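Local coordinates for possible acyl-[acyl-carrier protein] desaturase DESA2 (acyl-[acp] desaturase) (stearoyl-acp desaturase) (Mycobacterium tuberculosis, PDB 1ZA0) that may act as an iron-dependent acyl-[acyl-carrier-protein] desaturase, introducing double bonds into acyl chains during mycobacterial fatty acid biosynthesis, at residues C161-Q172 against A242-L253. Numbering follows the deposited sequence.
Sequences CGAVFCRNLAAQ and AGIFGKPQLRQL
Two side-chain amides on helix 161-172, one turn apart, grip backbone carbonyls of the turn that leads into helix 247-253. N168 sends ND2 to I244 O at 2.9 Å; the N-H points almost straight at the oxygen (164°), which lies near the amide plane of N168. Q172 reaches further along the turn: its extended chain, CD anti to CA, carries NE2 to A242 O at 2.8 Å, a more bent bond at 151°. That carbonyl belongs to the residue just before G243, which, with positive phi, closes the preceding helix in a Schellman motif. The apolar part of the contact centres on I244 and F245. I244 splits its branches: CG2 sits over the middle of one face of the F165 ring, a CH-pi contact 4.2 Å from the centroid, whereas CD1 meets L169 CD1, the two side chains crossing obliquely, and lies beside the Q172 amide. F245 projects toward the helix, its CB 3.4 Å from F165 CD1; the two rings meet obliquely, planes at 44°. V164 CG1 touches the F245 ring at its edge, and C161 packs CB and SG against CZ. Beyond the ring, C161 SG also meets L250 CD1 at 3.7 Å, and L253 CD2 touches both C161 CA and V164 CG2. The axes of the two helical segments come no closer than 10.7 Å, and I244 and F245 make much of the contact. The turn after helix 233-241 and the start of helix 247-260 thus pack against helix 148-172 of a ferritin-like four-helix bundle; that helix supplies the metal ligand E159, and the side chain of C161 lies about 9 Å from the bound manganese ion.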
loop_
_atom_site.group_PDB
_atom_site.type_symbol
_atom_site.label_atom_id
_atom_site.label_comp_id
_atom_site.label_asym_id
_atom_site.label_seq_id
_atom_site.Cartn_x
_atom_site.Cartn_y
_atom_site.Cartn_z
ATOM N N CYS A 161 2.096 2.881 -5.697
ATOM C CA CYS A 161 2.267 1.434 -5.852
ATOM C C CYS A 161 1.161 0.662 -5.109
ATOM O O CYS A 161 0.553 -0.231 -5.695
ATOM C CB CYS A 161 3.622 0.943 -5.349
ATOM S SG CYS A 161 5.010 1.615 -6.261
ATOM N N GLY A 162 0.935 1.001 -3.840
ATOM C CA GLY A 162 -0.167 0.466 -3.039
ATOM C C GLY A 162 -1.506 0.587 -3.722
ATOM O O GLY A 162 -2.298 -0.364 -3.710
ATOM N N ALA A 163 -1.786 1.761 -4.284
ATOM C CA ALA A 163 -3.075 2.042 -4.888
ATOM C C ALA A 163 -3.299 1.211 -6.172
ATOM O O ALA A 163 -4.380 0.644 -6.306
ATOM C CB ALA A 163 -3.226 3.514 -5.166
ATOM N N VAL A 164 -2.275 1.096 -7.020
ATOM C CA VAL A 164 -2.315 0.293 -8.234
ATOM C C VAL A 164 -2.432 -1.236 -7.922
ATOM O O VAL A 164 -3.310 -1.933 -8.432
ATOM C CB VAL A 164 -1.090 0.578 -9.081
ATOM C CG1 VAL A 164 -0.986 -0.365 -10.264
ATOM C CG2 VAL A 164 -1.138 2.083 -9.590
ATOM N N PHE A 165 -1.569 -1.707 -7.031
ATOM C CA PHE A 165 -1.637 -3.074 -6.512
ATOM C C PHE A 165 -3.021 -3.447 -6.025
ATOM O O PHE A 165 -3.564 -4.447 -6.484
ATOM C CB PHE A 165 -0.554 -3.246 -5.423
ATOM C CG PHE A 165 -0.338 -4.653 -4.933
ATOM C CD1 PHE A 165 0.842 -5.327 -5.214
ATOM C CD2 PHE A 165 -1.298 -5.278 -4.104
ATOM C CE1 PHE A 165 1.084 -6.637 -4.713
ATOM C CE2 PHE A 165 -1.065 -6.541 -3.574
ATOM C CZ PHE A 165 0.139 -7.243 -3.918
ATOM N N CYS A 166 -3.633 -2.636 -5.133
ATOM C CA CYS A 166 -4.871 -3.013 -4.522
ATOM C C CYS A 166 -6.063 -2.839 -5.480
ATOM O O CYS A 166 -7.040 -3.614 -5.423
ATOM C CB CYS A 166 -5.120 -2.224 -3.233
ATOM S SG CYS A 166 -3.961 -2.632 -1.926
ATOM N N ARG A 167 -5.999 -1.812 -6.337
ATOM C CA ARG A 167 -6.977 -1.677 -7.392
ATOM C C ARG A 167 -6.996 -2.923 -8.330
ATOM O O ARG A 167 -8.094 -3.465 -8.623
ATOM C CB ARG A 167 -6.759 -0.385 -8.198
ATOM C CG ARG A 167 -7.830 -0.232 -9.288
ATOM N N ASN A 168 -5.806 -3.361 -8.767
ATOM C CA ASN A 168 -5.675 -4.424 -9.713
ATOM C C ASN A 168 -6.113 -5.701 -9.028
ATOM O O ASN A 168 -6.716 -6.591 -9.647
ATOM C CB ASN A 168 -4.234 -4.571 -10.262
ATOM C CG ASN A 168 -3.803 -3.382 -11.144
ATOM O OD1 ASN A 168 -4.648 -2.532 -11.526
ATOM N ND2 ASN A 168 -2.507 -3.355 -11.504
ATOM N N LEU A 169 -5.760 -5.846 -7.767
ATOM C CA LEU A 169 -6.161 -7.033 -7.025
ATOM C C LEU A 169 -7.648 -7.125 -6.791
ATOM O O LEU A 169 -8.238 -8.160 -7.042
ATOM C CB LEU A 169 -5.403 -7.093 -5.695
ATOM C CG LEU A 169 -5.760 -8.222 -4.755
ATOM C CD1 LEU A 169 -5.466 -9.621 -5.265
ATOM C CD2 LEU A 169 -5.104 -7.987 -3.368
ATOM N N ALA A 170 -8.268 -6.057 -6.310
ATOM C CA ALA A 170 -9.701 -6.013 -6.057
ATOM C C ALA A 170 -10.479 -6.431 -7.383
ATOM O O ALA A 170 -11.372 -7.246 -7.343
ATOM C CB ALA A 170 -10.105 -4.598 -5.611
ATOM N N ALA A 171 -10.006 -5.952 -8.532
ATOM C CA ALA A 171 -10.661 -6.155 -9.788
ATOM C C ALA A 171 -10.623 -7.646 -10.193
ATOM O O ALA A 171 -11.394 -8.017 -11.017
ATOM C CB ALA A 171 -10.052 -5.300 -10.853
ATOM N N GLN A 172 -9.696 -8.439 -9.659
ATOM C CA GLN A 172 -9.548 -9.862 -9.980
ATOM C C GLN A 172 -10.175 -10.797 -8.958
ATOM O O GLN A 172 -10.171 -12.019 -9.178
ATOM C CB GLN A 172 -8.081 -10.254 -10.175
ATOM C CG GLN A 172 -7.415 -9.624 -11.412
ATOM C CD GLN A 172 -5.993 -10.036 -11.663
ATOM O OE1 GLN A 172 -5.558 -11.061 -11.162
ATOM N NE2 GLN A 172 -5.244 -9.238 -12.448
ATOM N N ALA A 242 -0.195 -12.662 -13.074
ATOM C CA ALA A 242 -1.613 -12.296 -13.083
ATOM C C ALA A 242 -1.868 -10.854 -13.494
ATOM O O ALA A 242 -2.999 -10.453 -13.625
ATOM C CB ALA A 242 -2.232 -12.562 -11.689
ATOM N N GLY A 243 -0.823 -10.048 -13.631
ATOM C CA GLY A 243 -0.999 -8.649 -13.978
ATOM C C GLY A 243 -1.433 -7.789 -12.769
ATOM O O GLY A 243 -1.860 -6.656 -12.957
ATOM N N ILE A 244 -1.351 -8.304 -11.542
ATOM C CA ILE A 244 -1.702 -7.453 -10.389
ATOM C C ILE A 244 -0.589 -6.421 -10.177
ATOM O O ILE A 244 -0.849 -5.233 -10.065
ATOM C CB ILE A 244 -1.943 -8.344 -9.147
ATOM C CG1 ILE A 244 -3.213 -9.202 -9.394
ATOM C CG2 ILE A 244 -1.944 -7.582 -7.834
ATOM C CD1 ILE A 244 -3.257 -10.457 -8.507
ATOM N N PHE A 245 0.635 -6.881 -10.021
ATOM C CA PHE A 245 1.720 -5.936 -9.884
ATOM C C PHE A 245 3.003 -6.572 -10.280
ATOM O O PHE A 245 3.321 -7.692 -9.899
ATOM C CB PHE A 245 1.814 -5.383 -8.471
ATOM C CG PHE A 245 2.533 -4.072 -8.373
ATOM C CD1 PHE A 245 1.852 -2.863 -8.558
ATOM C CD2 PHE A 245 3.900 -4.032 -8.139
ATOM C CE1 PHE A 245 2.507 -1.647 -8.464
ATOM C CE2 PHE A 245 4.564 -2.768 -8.020
ATOM C CZ PHE A 245 3.860 -1.595 -8.187
ATOM N N GLY A 246 3.773 -5.818 -11.050
ATOM C CA GLY A 246 5.104 -6.247 -11.491
ATOM C C GLY A 246 5.861 -5.118 -12.151
ATOM O O GLY A 246 5.439 -3.952 -12.077
ATOM N N LYS A 247 6.956 -5.466 -12.838
ATOM C CA LYS A 247 7.897 -4.448 -13.340
ATOM C C LYS A 247 7.189 -3.553 -14.352
ATOM O O LYS A 247 7.444 -2.382 -14.357
ATOM C CB LYS A 247 9.202 -5.081 -13.920
ATOM C CG LYS A 247 10.279 -5.399 -12.859
ATOM N N PRO A 248 6.325 -4.092 -15.215
ATOM C CA PRO A 248 5.576 -3.264 -16.160
ATOM C C PRO A 248 4.569 -2.303 -15.493
ATOM O O PRO A 248 4.414 -1.195 -15.963
ATOM C CB PRO A 248 4.808 -4.296 -17.020
ATOM C CG PRO A 248 5.480 -5.577 -16.817
ATOM C CD PRO A 248 6.024 -5.521 -15.417
ATOM N N GLN A 249 3.849 -2.762 -14.472
ATOM C CA GLN A 249 2.939 -1.886 -13.770
ATOM C C GLN A 249 3.784 -0.791 -13.077
ATOM O O GLN A 249 3.421 0.375 -13.128
ATOM C CB GLN A 249 2.076 -2.657 -12.780
ATOM C CG GLN A 249 1.006 -3.496 -13.442
ATOM C CD GLN A 249 1.510 -4.818 -14.072
ATOM O OE1 GLN A 249 2.503 -5.399 -13.648
ATOM N NE2 GLN A 249 0.827 -5.252 -15.112
ATOM N N LEU A 250 4.946 -1.152 -12.533
ATOM C CA LEU A 250 5.766 -0.226 -11.790
ATOM C C LEU A 250 6.292 0.861 -12.698
ATOM O O LEU A 250 6.201 2.044 -12.381
ATOM C CB LEU A 250 6.905 -0.962 -11.127
ATOM C CG LEU A 250 7.861 -0.138 -10.282
ATOM C CD1 LEU A 250 7.139 0.615 -9.132
ATOM C CD2 LEU A 250 8.978 -1.036 -9.674
ATOM N N ARG A 251 6.849 0.441 -13.826
ATOM C CA ARG A 251 7.318 1.342 -14.868
ATOM C C ARG A 251 6.192 2.306 -15.306
ATOM O O ARG A 251 6.335 3.503 -15.249
ATOM C CB ARG A 251 7.931 0.488 -16.040
ATOM C CG ARG A 251 8.736 1.275 -17.118
ATOM C CD ARG A 251 8.884 0.594 -18.530
ATOM N NE ARG A 251 7.627 0.670 -19.310
ATOM C CZ ARG A 251 7.512 0.953 -20.615
ATOM N NH1 ARG A 251 8.573 1.241 -21.379
ATOM N NH2 ARG A 251 6.300 0.963 -21.165
ATOM N N GLN A 252 5.039 1.810 -15.686
ATOM C CA GLN A 252 3.974 2.725 -16.034
ATOM C C GLN A 252 3.595 3.713 -14.888
ATOM O O GLN A 252 3.433 4.903 -15.159
ATOM C CB GLN A 252 2.701 2.003 -16.488
ATOM C CG GLN A 252 1.728 2.851 -17.312
ATOM C CD GLN A 252 2.448 3.581 -18.477
ATOM O OE1 GLN A 252 2.986 2.915 -19.348
ATOM N NE2 GLN A 252 2.491 4.939 -18.448
ATOM N N LEU A 253 3.412 3.244 -13.648
ATOM C CA LEU A 253 2.917 4.173 -12.587
ATOM C C LEU A 253 3.993 5.232 -12.290
ATOM O O LEU A 253 3.657 6.342 -11.953
ATOM C CB LEU A 253 2.465 3.479 -11.290
ATOM C CG LEU A 253 3.481 2.808 -10.392
ATOM C CD1 LEU A 253 4.113 3.800 -9.409
ATOM C CD2 LEU A 253 2.847 1.626 -9.625
#